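Local coordinates for diphthine synthase (Aeropyrum pernix, PDB 1WDE), which probably trimethylates the amino group of a modified histidine in translation elongation factor 2, using S-adenosyl-L-methionine as methyl donor, to form diphthine, at residues 157-162 against 206-211; 169-174 against 247-252; 32-37 against 83-88. One frame throughout, in Å; residues are numbered along the deposited sequence.

Contact 1. Residues 157-162 against 206-211; sequences RRIYLN and ALLARL
Leu-208 sends its CD2 methyl over one face of the Tyr-160 ring, 3.9 Å from the ring centroid and 22° off the normal, in a CH-pi contact. With CG beside its backbone N and anti to the carbonyl carbon (chi1 -55°), Leu-208 holds its forked end out toward helix 153-165, and the same CD2 also meets CG2 of Ile-159 at 4.0 Å. Branched aliphatic residues suit this buried place: their methyls can touch the ring face and each other at once without bringing a polar atom into the interior.

Further out, the apolar contact gives way to the phenol oxygen. CB of Leu-207 lies at the ring edge, 3.8 Å from Tyr-160 OH, and the backbone N of Leu-207 donates to that OH over 3.1 Å with a fairly straight N-H...O angle of 160°. Asp-195, on helix 184-202, bonds to the phenol through OD1 and to the backbone N of Leu-208 through OD2, and the ring also stacks with that of Tyr-290. A phenylalanine at Tyr-160 could still pack against Leu-208, but it would probably leave the N-H of Leu-207 and the OD1 of Asp-195 each short of a buried partner.

Tyrosine thus does two jobs: its face belongs to the hydrophobic packing, and its hydroxyl ties helix 153-165 to the loop leading into the 3-10 segment 208-210. Because the phenol accepts from Leu-207, its own proton is most likely given to the carboxylate, which would fix the rotation of the O-H and link helix, loop and helix 184-202 through one polar cluster.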
loop_
_atom_site.group_PDB
_atom_site.type_symbol
_atom_site.label_atom_id
_atom_site.label_comp_id
_atom_site.label_asym_id
_atom_site.label_seq_id
_atom_site.Cartn_x
_atom_site.Cartn_y
_atom_site.Cartn_z
ATOM N N ARG A 157 -11.332 -6.266 11.524
ATOM C CA ARG A 157 -11.649 -5.298 12.571
ATOM C C ARG A 157 -11.122 -3.886 12.278
ATOM O O ARG A 157 -11.825 -2.916 12.517
ATOM C CB ARG A 157 -11.106 -5.762 13.925
ATOM C CG ARG A 157 -11.234 -4.716 15.039
ATOM C CD ARG A 157 -11.041 -5.369 16.398
ATOM N NE ARG A 157 -11.076 -4.422 17.504
ATOM C CZ ARG A 157 -10.028 -3.720 17.926
ATOM N NH1 ARG A 157 -8.847 -3.847 17.330
ATOM N NH2 ARG A 157 -10.152 -2.917 18.973
ATOM N N ARG A 158 -9.894 -3.753 11.774
ATOM C CA ARG A 158 -9.386 -2.409 11.513
ATOM C C ARG A 158 -10.241 -1.721 10.450
ATOM O O ARG A 158 -10.417 -0.493 10.452
ATOM C CB ARG A 158 -7.906 -2.442 11.104
ATOM C CG ARG A 158 -6.964 -2.862 12.235
ATOM C CD ARG A 158 -5.525 -2.394 11.953
ATOM N NE ARG A 158 -5.442 -0.931 11.846
ATOM C CZ ARG A 158 -4.648 -0.281 10.990
ATOM N NH1 ARG A 158 -3.852 -0.955 10.164
ATOM N NH2 ARG A 158 -4.674 1.046 10.924
ATOM N N ILE A 159 -10.805 -2.504 9.544
ATOM C CA ILE A 159 -11.651 -1.910 8.525
ATOM C C ILE A 159 -12.907 -1.379 9.205
ATOM O O ILE A 159 -13.335 -0.261 8.919
ATOM C CB ILE A 159 -12.029 -2.923 7.431
ATOM C CG1 ILE A 159 -10.760 -3.363 6.686
ATOM C CG2 ILE A 159 -13.044 -2.292 6.474
ATOM C CD1 ILE A 159 -11.014 -4.473 5.624
ATOM N N TYR A 160 -13.504 -2.160 10.107
ATOM C CA TYR A 160 -14.694 -1.656 10.799
ATOM C C TYR A 160 -14.347 -0.411 11.648
ATOM O O TYR A 160 -15.165 0.486 11.809
ATOM C CB TYR A 160 -15.313 -2.734 11.700
ATOM C CG TYR A 160 -16.030 -3.838 10.946
ATOM C CD1 TYR A 160 -15.465 -5.103 10.822
ATOM C CD2 TYR A 160 -17.297 -3.622 10.394
ATOM C CE1 TYR A 160 -16.151 -6.146 10.164
ATOM C CE2 TYR A 160 -17.984 -4.641 9.742
ATOM C CZ TYR A 160 -17.406 -5.901 9.632
ATOM O OH TYR A 160 -18.093 -6.919 9.019
ATOM N N LEU A 161 -13.141 -0.362 12.199
ATOM C CA LEU A 161 -12.741 0.799 13.018
ATOM C C LEU A 161 -12.718 2.068 12.164
ATOM O O LEU A 161 -13.117 3.148 12.615
ATOM C CB LEU A 161 -11.370 0.534 13.665
ATOM C CG LEU A 161 -11.458 -0.474 14.827
ATOM C CD1 LEU A 161 -10.089 -0.728 15.440
ATOM C CD2 LEU A 161 -12.410 0.094 15.893
ATOM N N ASN A 162 -12.269 1.940 10.920
ATOM C CA ASN A 162 -12.240 3.082 10.015
ATOM C C ASN A 162 -13.688 3.480 9.747
ATOM O O ASN A 162 -14.056 4.657 9.796
ATOM C CB ASN A 162 -11.603 2.720 8.664
ATOM C CG ASN A 162 -10.087 2.823 8.652
ATOM O OD1 ASN A 162 -9.482 3.534 9.443
ATOM N ND2 ASN A 162 -9.472 2.131 7.703
ATOM N N ALA A 206 -22.006 -10.402 9.486
ATOM C CA ALA A 206 -20.813 -10.111 8.683
ATOM C C ALA A 206 -21.289 -9.079 7.670
ATOM O O ALA A 206 -22.305 -9.291 7.002
ATOM C CB ALA A 206 -20.327 -11.357 7.981
ATOM N N LEU A 207 -20.566 -7.964 7.544
ATOM C CA LEU A 207 -21.005 -6.899 6.645
ATOM C C LEU A 207 -20.100 -6.459 5.510
ATOM O O LEU A 207 -20.568 -5.828 4.575
ATOM C CB LEU A 207 -21.375 -5.658 7.475
ATOM C CG LEU A 207 -22.467 -5.887 8.520
ATOM C CD1 LEU A 207 -22.486 -4.729 9.480
ATOM C CD2 LEU A 207 -23.817 -6.068 7.822
ATOM N N LEU A 208 -18.814 -6.765 5.587
ATOM C CA LEU A 208 -17.893 -6.322 4.540
ATOM C C LEU A 208 -18.234 -6.716 3.098
ATOM O O LEU A 208 -18.044 -5.916 2.172
ATOM C CB LEU A 208 -16.462 -6.764 4.897
ATOM C CG LEU A 208 -15.948 -6.311 6.285
ATOM C CD1 LEU A 208 -14.449 -6.671 6.438
ATOM C CD2 LEU A 208 -16.105 -4.789 6.441
ATOM N N ALA A 209 -18.756 -7.927 2.897
ATOM C CA ALA A 209 -19.089 -8.396 1.548
ATOM C C ALA A 209 -20.074 -7.468 0.857
ATOM O O ALA A 209 -20.034 -7.279 -0.366
ATOM C CB ALA A 209 -19.661 -9.813 1.621
ATOM N N ARG A 210 -20.946 -6.867 1.654
ATOM C CA ARG A 210 -21.974 -5.951 1.165
ATOM C C ARG A 210 -21.533 -4.504 0.882
ATOM O O ARG A 210 -22.312 -3.695 0.365
ATOM C CB ARG A 210 -23.129 -5.924 2.152
ATOM C CG ARG A 210 -23.963 -7.203 2.186
ATOM C CD ARG A 210 -25.382 -6.833 2.593
ATOM N NE ARG A 210 -25.531 -6.731 4.029
ATOM C CZ ARG A 210 -26.425 -5.971 4.654
ATOM N NH1 ARG A 210 -27.271 -5.198 3.980
ATOM N NH2 ARG A 210 -26.501 -6.027 5.965
ATOM N N LEU A 211 -20.302 -4.165 1.238
ATOM C CA LEU A 211 -19.804 -2.813 0.980
ATOM C C LEU A 211 -19.263 -2.647 -0.429
ATOM O O LEU A 211 -18.656 -3.567 -0.966
ATOM C CB LEU A 211 -18.654 -2.493 1.929
ATOM C CG LEU A 211 -18.982 -2.413 3.413
ATOM C CD1 LEU A 211 -17.684 -2.345 4.215
ATOM C CD2 LEU A 211 -19.863 -1.182 3.632
#

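Contact 2. Residues 169-174 against 247-252; sequences TTALLD and IVIPAR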
loop_
_atom_site.group_PDB
_atom_site.type_symbol
_atom_site.label_atom_id
_atom_site.label_comp_id
_atom_site.label_asym_id
_atom_site.label_seq_id
_atom_site.Cartn_x
_atom_site.Cartn_y
_atom_site.Cartn_z
ATOM N N THR A 169 -11.031 3.106 3.938
ATOM C CA THR A 169 -9.936 2.174 4.160
ATOM C C THR A 169 -9.115 1.974 2.884
ATOM O O THR A 169 -9.655 1.875 1.776
ATOM C CB THR A 169 -10.464 0.779 4.585
ATOM O OG1 THR A 169 -11.186 0.882 5.819
ATOM C CG2 THR A 169 -9.305 -0.193 4.764
ATOM N N THR A 170 -7.804 1.937 3.033
ATOM C CA THR A 170 -6.969 1.653 1.887
ATOM C C THR A 170 -6.550 0.217 2.174
ATOM O O THR A 170 -6.072 -0.083 3.267
ATOM C CB THR A 170 -5.730 2.552 1.814
ATOM O OG1 THR A 170 -6.140 3.922 1.624
ATOM C CG2 THR A 170 -4.860 2.119 0.604
ATOM N N ALA A 171 -6.785 -0.690 1.234
ATOM C CA ALA A 171 -6.405 -2.074 1.468
ATOM C C ALA A 171 -5.399 -2.501 0.410
ATOM O O ALA A 171 -5.690 -2.535 -0.796
ATOM C CB ALA A 171 -7.636 -2.976 1.451
ATOM N N LEU A 172 -4.195 -2.809 0.872
ATOM C CA LEU A 172 -3.135 -3.225 -0.027
ATOM C C LEU A 172 -3.204 -4.742 -0.207
ATOM O O LEU A 172 -3.727 -5.469 0.642
ATOM C CB LEU A 172 -1.773 -2.829 0.551
ATOM C CG LEU A 172 -1.560 -1.354 0.953
ATOM C CD1 LEU A 172 -0.100 -1.177 1.391
ATOM C CD2 LEU A 172 -1.889 -0.412 -0.202
ATOM N N LEU A 173 -2.663 -5.213 -1.321
ATOM C CA LEU A 173 -2.651 -6.641 -1.627
ATOM C C LEU A 173 -1.231 -7.199 -1.438
ATOM O O LEU A 173 -0.247 -6.607 -1.883
ATOM C CB LEU A 173 -3.106 -6.869 -3.077
ATOM C CG LEU A 173 -4.544 -6.462 -3.429
ATOM C CD1 LEU A 173 -4.715 -6.382 -4.924
ATOM C CD2 LEU A 173 -5.503 -7.464 -2.828
ATOM N N ASP A 174 -1.151 -8.328 -0.754
ATOM C CA ASP A 174 0.098 -9.033 -0.491
ATOM C C ASP A 174 0.851 -9.338 -1.804
ATOM O O ASP A 174 0.286 -9.252 -2.905
ATOM C CB ASP A 174 -0.251 -10.332 0.239
ATOM C CG ASP A 174 0.873 -10.851 1.106
ATOM O OD1 ASP A 174 0.652 -11.897 1.748
ATOM O OD2 ASP A 174 1.959 -10.225 1.153
ATOM N N ILE A 247 -6.926 -1.501 -3.090
ATOM C CA ILE A 247 -8.370 -1.450 -3.008
ATOM C C ILE A 247 -8.802 -0.374 -2.010
ATOM O O ILE A 247 -8.197 -0.215 -0.959
ATOM C CB ILE A 247 -8.909 -2.830 -2.566
ATOM C CG1 ILE A 247 -8.657 -3.866 -3.677
ATOM C CG2 ILE A 247 -10.391 -2.747 -2.266
ATOM C CD1 ILE A 247 -8.892 -5.282 -3.229
ATOM N N VAL A 248 -9.794 0.423 -2.373
ATOM C CA VAL A 248 -10.288 1.391 -1.422
ATOM C C VAL A 248 -11.700 0.929 -1.047
ATOM O O VAL A 248 -12.535 0.669 -1.928
ATOM C CB VAL A 248 -10.293 2.821 -2.006
ATOM C CG1 VAL A 248 -11.070 3.771 -1.073
ATOM C CG2 VAL A 248 -8.853 3.310 -2.157
ATOM N N ILE A 249 -11.925 0.751 0.253
ATOM C CA ILE A 249 -13.238 0.360 0.814
ATOM C C ILE A 249 -13.695 1.644 1.534
ATOM O O ILE A 249 -13.326 1.909 2.676
ATOM C CB ILE A 249 -13.099 -0.805 1.825
ATOM C CG1 ILE A 249 -12.478 -2.028 1.122
ATOM C CG2 ILE A 249 -14.492 -1.178 2.407
ATOM C CD1 ILE A 249 -11.966 -3.100 2.108
ATOM N N PRO A 250 -14.540 2.437 0.875
ATOM C CA PRO A 250 -14.993 3.690 1.462
ATOM C C PRO A 250 -15.969 3.633 2.615
ATOM O O PRO A 250 -16.652 2.616 2.833
ATOM C CB PRO A 250 -15.578 4.415 0.263
ATOM C CG PRO A 250 -16.284 3.324 -0.442
ATOM C CD PRO A 250 -15.381 2.082 -0.282
ATOM N N ALA A 251 -15.967 4.719 3.388
ATOM C CA ALA A 251 -16.924 4.880 4.465
ATOM C C ALA A 251 -18.051 5.469 3.636
ATOM O O ALA A 251 -17.873 5.712 2.431
ATOM C CB ALA A 251 -16.436 5.905 5.489
ATOM N N ARG A 252 -19.198 5.721 4.250
ATOM C CA ARG A 252 -20.321 6.282 3.505
ATOM C C ARG A 252 -19.907 7.543 2.770
ATOM O O ARG A 252 -19.476 8.520 3.386
ATOM C CB ARG A 252 -21.472 6.582 4.465
ATOM C CG ARG A 252 -22.738 6.899 3.763
ATOM C CD ARG A 252 -23.924 6.415 4.560
ATOM N NE ARG A 252 -25.148 6.836 3.910
ATOM C CZ ARG A 252 -26.356 6.431 4.268
ATOM N NH1 ARG A 252 -26.493 5.583 5.280
ATOM N NH2 ARG A 252 -27.419 6.892 3.620
HETATM O O HOH W 1 -13.519 2.188 5.530
#
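Thr-169 and Ile-249 face each other as an antiparallel hydrogen-bonded pair and exchange two bonds, Thr-169 N to Ile-249 O at 2.9 Å and Ile-249 N to Thr-169 O at 3.0 Å. Ala-171 and Ile-247 form the second such pair with tighter bonds: Ala-171 N reaches Ile-247 O at 2.7 Å, and Ile-247 N reaches Ala-171 O at 2.8 Å. Between them Thr-170 and Val-248 make a non-hydrogen-bonded pair. There the CA of Val-248 lies 3.3 Å from Thr-169 O in a CA-H...O contact, while the backbone of Thr-170 bonds instead to Val-141 of strand 137-143.

The bond from Thr-169 N meets Ile-249 O from well above the carbonyl plane, 42° out of it, and that oxygen has a second donor in a water at 2.9 Å. Thr-169 has OG1 beside its backbone N (chi1 -62°), which carries the hydroxyl to the same water, to which it donates over 2.7 Å. OG1 is also bonded to ND2 of Asn-162, so this buried hydroxyl has partners in both roles. Across the sheet, the hydroxyl of Thr-170 is met by NE of Arg-127.

Apart from the Thr-169 hydroxyl, the face of Thr-169 and Ala-171 is apolar. The small Ala-171 lets the larger Ile-247 and Ile-249 come in beside it, and the side chains of Leu-173 and Ile-247 cross at about a right angle, with CD2 of Leu-173 4.1 Å from CD1 of Ile-247. Helices 153-165 and 184-202 cover this face, Ile-159 resting on both Thr-169 and Ile-249.

With the N-H and C=O groups of both hydrogen-bonded pairs satisfied across the strands, the polar backbone can lie buried; strand 168-173 ends at Leu-173, which probably contacts S-adenosyl-L-methionine.

Contact 3. Residues 32-37 against 83-88; sequences RADVVY and DAVVAV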
loop_
_atom_site.group_PDB
_atom_site.type_symbol
_atom_site.label_atom_id
_atom_site.label_comp_id
_atom_site.label_asym_id
_atom_site.label_seq_id
_atom_site.Cartn_x
_atom_site.Cartn_y
_atom_site.Cartn_z
ATOM N N ARG A 32 25.087 10.869 -6.867
ATOM C CA ARG A 32 26.136 11.357 -5.983
ATOM C C ARG A 32 26.536 10.391 -4.875
ATOM O O ARG A 32 27.535 10.607 -4.192
ATOM C CB ARG A 32 25.727 12.714 -5.394
ATOM C CG ARG A 32 25.662 13.813 -6.449
ATOM C CD ARG A 32 25.236 15.156 -5.869
ATOM N NE ARG A 32 25.284 16.214 -6.878
ATOM C CZ ARG A 32 26.406 16.687 -7.419
ATOM N NH1 ARG A 32 27.584 16.200 -7.048
ATOM N NH2 ARG A 32 26.355 17.642 -8.341
ATOM N N ALA A 33 25.772 9.320 -4.698
ATOM C CA ALA A 33 26.100 8.332 -3.675
ATOM C C ALA A 33 27.329 7.531 -4.118
ATOM O O ALA A 33 27.724 7.583 -5.280
ATOM C CB ALA A 33 24.915 7.398 -3.449
ATOM N N ASP A 34 27.934 6.797 -3.191
ATOM C CA ASP A 34 29.105 5.996 -3.517
ATOM C C ASP A 34 28.672 4.562 -3.761
ATOM O O ASP A 34 29.288 3.843 -4.553
ATOM C CB ASP A 34 30.132 6.047 -2.383
ATOM C CG ASP A 34 30.630 7.459 -2.110
ATOM O OD1 ASP A 34 31.107 8.118 -3.059
ATOM O OD2 ASP A 34 30.543 7.911 -0.946
ATOM N N VAL A 35 27.611 4.154 -3.070
ATOM C CA VAL A 35 27.058 2.808 -3.205
ATOM C C VAL A 35 25.531 2.936 -3.332
ATOM O O VAL A 35 24.924 3.829 -2.731
ATOM C CB VAL A 35 27.384 1.933 -1.970
ATOM C CG1 VAL A 35 27.088 0.471 -2.277
ATOM C CG2 VAL A 35 28.839 2.100 -1.580
ATOM N N VAL A 36 24.920 2.048 -4.113
ATOM C CA VAL A 36 23.476 2.077 -4.317
ATOM C C VAL A 36 22.831 0.699 -4.220
ATOM O O VAL A 36 22.967 -0.126 -5.125
ATOM C CB VAL A 36 23.120 2.661 -5.691
ATOM C CG1 VAL A 36 21.606 2.740 -5.845
ATOM C CG2 VAL A 36 23.744 4.039 -5.846
ATOM N N TYR A 37 22.147 0.450 -3.107
ATOM C CA TYR A 37 21.441 -0.805 -2.901
ATOM C C TYR A 37 20.048 -0.549 -3.444
ATOM O O TYR A 37 19.497 0.540 -3.275
ATOM C CB TYR A 37 21.362 -1.145 -1.418
ATOM C CG TYR A 37 22.699 -1.440 -0.780
ATOM C CD1 TYR A 37 23.350 -2.653 -1.006
ATOM C CD2 TYR A 37 23.320 -0.505 0.042
ATOM C CE1 TYR A 37 24.588 -2.928 -0.424
ATOM C CE2 TYR A 37 24.555 -0.768 0.626
ATOM C CZ TYR A 37 25.184 -1.979 0.392
ATOM O OH TYR A 37 26.403 -2.237 0.980
ATOM N N ASP A 83 33.497 5.118 5.761
ATOM C CA ASP A 83 32.731 6.396 5.981
ATOM C C ASP A 83 32.333 6.764 4.606
ATOM O O ASP A 83 33.164 7.223 3.829
ATOM C CB ASP A 83 33.626 7.536 6.620
ATOM C CG ASP A 83 34.092 7.326 8.098
ATOM O OD1 ASP A 83 35.108 6.580 8.360
ATOM O OD2 ASP A 83 33.476 7.912 9.089
ATOM N N ALA A 84 31.090 6.557 4.285
ATOM C CA ALA A 84 30.654 6.813 2.919
ATOM C C ALA A 84 29.162 7.102 2.835
ATOM O O ALA A 84 28.420 6.938 3.802
ATOM C CB ALA A 84 30.969 5.565 2.087
ATOM N N VAL A 85 28.829 7.443 1.565
ATOM C CA VAL A 85 27.432 7.756 1.256
ATOM C C VAL A 85 26.753 6.541 0.637
ATOM O O VAL A 85 27.067 6.150 -0.492
ATOM C CB VAL A 85 27.336 8.912 0.275
ATOM C CG1 VAL A 85 25.895 9.429 0.168
ATOM C CG2 VAL A 85 28.235 10.075 0.691
ATOM N N VAL A 86 25.832 5.934 1.376
ATOM C CA VAL A 86 25.117 4.753 0.897
ATOM C C VAL A 86 23.642 5.056 0.650
ATOM O O VAL A 86 22.980 5.676 1.477
ATOM C CB VAL A 86 25.230 3.586 1.902
ATOM C CG1 VAL A 86 24.376 2.423 1.455
ATOM C CG2 VAL A 86 26.679 3.131 2.005
ATOM N N ALA A 87 23.138 4.615 -0.495
ATOM C CA ALA A 87 21.746 4.845 -0.840
ATOM C C ALA A 87 20.967 3.541 -0.928
ATOM O O ALA A 87 21.478 2.533 -1.421
ATOM C CB ALA A 87 21.650 5.594 -2.168
ATOM N N VAL A 88 19.742 3.564 -0.409
ATOM C CA VAL A 88 18.846 2.417 -0.477
ATOM C C VAL A 88 17.656 2.947 -1.264
ATOM O O VAL A 88 16.991 3.908 -0.853
ATOM C CB VAL A 88 18.403 1.930 0.922
ATOM C CG1 VAL A 88 17.360 0.825 0.783
ATOM C CG2 VAL A 88 19.610 1.392 1.692
#
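Asp-34 keeps CG beside its backbone N (chi1 -61°), which folds the carboxylate back toward Val-85, and Val-86 sets CG1 anti to its own N (chi1 175°), aiming that methyl at the ring of Tyr-37. OD2 of Asp-34 takes the N-H of Val-85 at 3.1 Å on its anti side. In return Asp-34 N donates to Val-85 O at 2.9 Å, with a weak second bond to that oxygen from Val-35 N. An acidic side chain suits this exposed strand entrance, since it supplies an acceptor where regular pairing has yet to begin.

Farther along, Ala-87 carries the parallel ladder: its N donates to Val-35 O at 3.0 Å and its O accepts from Tyr-37 N at 2.8 Å. CG1 of Val-86 abuts the edge of the tyrosine ring, in its plane, only 3.3 Å from CE2, a tight fit. On the face of the sheet that carries Val-36 and Ala-87, CB of Ala-33, just ahead of the strand, meets CB of Ala-87 at 3.9 Å.

Helix 24-32 leads into strand 35-39, which lies between the outermost strand 62-64 and strand 85-90, and Val-85, Ala-87 and Val-88 pack in turn against leucines of strand 9-14.

In the fold
Contact 3 comes first along the chain and joins neighbouring strands of the N-terminal parallel sheet; contacts 1 and 2 follow, their segments alternating, in the C-terminal domain, which holds the mixed sheet. Contacts 1 and 2 have centres about 10 Å apart and touch: helix 153-165 is followed directly by strand 168-173, and Leu-211 of contact 1 packs on Ile-249 of contact 2. Contact 3 is remote, its centre about 44 Å from that of contact 1 and about 36 Å from that of contact 2. This division fits the two-domain build of tetrapyrrole methylase relatives, in which S-adenosyl-L-methionine binds between the domains; the probable binding residues Asp-93 and Leu-173 follow or lie on strands of the two different sheets.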